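Local structure of hypothetical membrane protein (6JSC) at residues I83-N88 with L118-L123. The protein binds heme through this C-terminal domain of HtaA and probably passes it on within the heme uptake machinery of the bacterium. The protein carries 1 engineered substitution. Numbering follows the deposited sequence.
Sequences IEISFN and LNFSAL. With NA (sodium ion), chain D.
Ile85 and Phe87 of strand 83-88 reach across to Leu118, Phe120 and Leu123, and the side chains that meet between the two segments are all apolar. Phe120 lies at the middle, its wide, flat ring suited to spanning strands with axes 8.7 Å apart. At its far end Phe120 CE1 stands 3.7 Å from Phe87 CB. CG2 of Ile85 arrives at the edge of the same ring, near its plane and 4.1 Å from Phe120 CZ. That methyl points anti to the backbone N of Ile85 (chi1 -62° puts CG1 beside the N) and also meets CD1 of Leu118 at 3.8 Å, the two side chains crossing at about a right angle. A beta-branched residue suits this place because one methyl serves two neighbours while CG1 extends elsewhere. Leu123 lays CD2 over one face of Phe120, offset toward the rim and 4.1 Å above the plane. The same methyl touches Phe87 CD2 at 3.7 Å, so this leucine's branched end bridges the two aromatics.

These strands share no hydrogen bond: they face each other across the interior of the HtaA domain's antiparallel beta structure, with N-to-C directions 60° apart. Strand 91-101 pairs with strands 76-88 and 113-125, and Ile159 and Phe161 of strand 159-166 pack against the same apolar side chains. At Ser121 the chain turns a corner, and Ser121 and Ala122 form a classic beta bulge opposite Ser133; Phe120 and Leu123, before and after it, both point inward.

Strand alternation sends Ser86 the other way. Its small hydroxyl, anti to the backbone N (chi1 -177°), binds sodium through OG at 2.4 Å, alongside Ser60, Gly59 and three waters. One water donates a hydrogen bond to Phe87 O, tying the sodium shell to a buried residue's backbone.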
# COMPACT_ATOMS: atom_id res chain seq x y z
N ILE A 83 -0.06 -2.84 -5.46
CA ILE A 83 -0.92 -2.00 -4.64
C ILE A 83 -1.89 -1.21 -5.50
O ILE A 83 -1.60 -0.85 -6.65
CB ILE A 83 -0.18 -1.10 -3.63
CG1 ILE A 83 0.55 0.07 -4.29
CG2 ILE A 83 0.76 -1.92 -2.75
CD1 ILE A 83 0.86 1.21 -3.32
N GLU A 84 -3.06 -0.92 -4.94
CA GLU A 84 -4.09 -0.14 -5.60
C GLU A 84 -4.69 0.81 -4.58
O GLU A 84 -5.03 0.39 -3.46
CB GLU A 84 -5.19 -1.04 -6.18
CG GLU A 84 -6.44 -0.32 -6.68
CD GLU A 84 -7.51 -1.29 -7.15
OE1 GLU A 84 -7.16 -2.46 -7.42
OE2 GLU A 84 -8.69 -0.88 -7.26
N ILE A 85 -4.80 2.09 -4.95
CA ILE A 85 -5.50 3.09 -4.17
C ILE A 85 -6.88 3.26 -4.79
O ILE A 85 -7.01 3.72 -5.93
CB ILE A 85 -4.75 4.43 -4.17
CG1 ILE A 85 -3.38 4.27 -3.52
CG2 ILE A 85 -5.58 5.49 -3.45
CD1 ILE A 85 -2.46 5.48 -3.75
N SER A 86 -7.92 2.85 -4.06
CA SER A 86 -9.30 3.00 -4.49
C SER A 86 -9.96 4.04 -3.58
O SER A 86 -9.73 4.04 -2.37
CB SER A 86 -10.01 1.65 -4.37
OG SER A 86 -11.34 1.71 -4.84
N PHE A 87 -10.77 4.93 -4.16
CA PHE A 87 -11.37 6.00 -3.38
C PHE A 87 -12.79 6.27 -3.86
O PHE A 87 -13.13 6.06 -5.02
CB PHE A 87 -10.52 7.29 -3.35
CG PHE A 87 -10.30 7.93 -4.69
CD1 PHE A 87 -9.21 7.58 -5.48
CD2 PHE A 87 -11.16 8.91 -5.16
CE1 PHE A 87 -9.00 8.18 -6.71
CE2 PHE A 87 -10.96 9.50 -6.39
CZ PHE A 87 -9.87 9.15 -7.16
N ASN A 88 -13.61 6.74 -2.92
CA ASN A 88 -14.99 7.15 -3.18
C ASN A 88 -15.22 8.33 -2.25
O ASN A 88 -15.43 8.15 -1.04
CB ASN A 88 -15.97 6.02 -2.89
CG ASN A 88 -17.37 6.31 -3.39
OD1 ASN A 88 -17.80 7.46 -3.48
ND2 ASN A 88 -18.10 5.25 -3.73
N LEU A 118 -8.62 3.78 3.96
CA LEU A 118 -8.09 5.12 3.75
C LEU A 118 -9.09 6.18 4.20
O LEU A 118 -10.28 6.09 3.91
CB LEU A 118 -7.80 5.34 2.27
CG LEU A 118 -6.86 4.32 1.62
CD1 LEU A 118 -6.57 4.68 0.17
CD2 LEU A 118 -5.57 4.24 2.43
N ASN A 119 -8.58 7.19 4.90
CA ASN A 119 -9.33 8.41 5.19
C ASN A 119 -8.50 9.57 4.64
O ASN A 119 -7.41 9.87 5.16
CB ASN A 119 -9.60 8.55 6.69
CG ASN A 119 -10.49 9.73 7.00
OD1 ASN A 119 -10.27 10.83 6.51
ND2 ASN A 119 -11.51 9.49 7.81
N PHE A 120 -9.00 10.22 3.60
CA PHE A 120 -8.24 11.28 2.95
C PHE A 120 -8.32 12.58 3.73
O PHE A 120 -9.41 13.07 4.04
CB PHE A 120 -8.69 11.47 1.50
CG PHE A 120 -8.22 10.37 0.59
CD1 PHE A 120 -8.97 9.22 0.44
CD2 PHE A 120 -7.00 10.47 -0.06
CE1 PHE A 120 -8.54 8.19 -0.38
CE2 PHE A 120 -6.55 9.44 -0.87
CZ PHE A 120 -7.33 8.29 -1.02
N SER A 121 -7.15 13.12 4.07
CA SER A 121 -7.06 14.47 4.61
C SER A 121 -7.00 15.52 3.52
O SER A 121 -7.34 16.68 3.78
CB SER A 121 -5.81 14.59 5.49
OG SER A 121 -4.64 14.32 4.74
N ALA A 122 -6.56 15.14 2.33
CA ALA A 122 -6.63 15.98 1.15
C ALA A 122 -6.90 15.06 -0.03
O ALA A 122 -6.33 13.97 -0.10
CB ALA A 122 -5.32 16.74 0.93
N LEU A 123 -7.79 15.48 -0.92
CA LEU A 123 -8.08 14.72 -2.13
C LEU A 123 -8.61 15.71 -3.15
O LEU A 123 -9.68 16.29 -2.97
CB LEU A 123 -9.10 13.61 -1.87
CG LEU A 123 -9.39 12.73 -3.09
CD1 LEU A 123 -8.11 12.10 -3.62
CD2 LEU A 123 -10.39 11.66 -2.73
NA NA D . -12.04 2.21 -7.05
O HOH W 1 -13.82 3.36 -6.12
O HOH W 2 -12.91 2.83 -9.19
O HOH W 3 -13.04 0.05 -7.19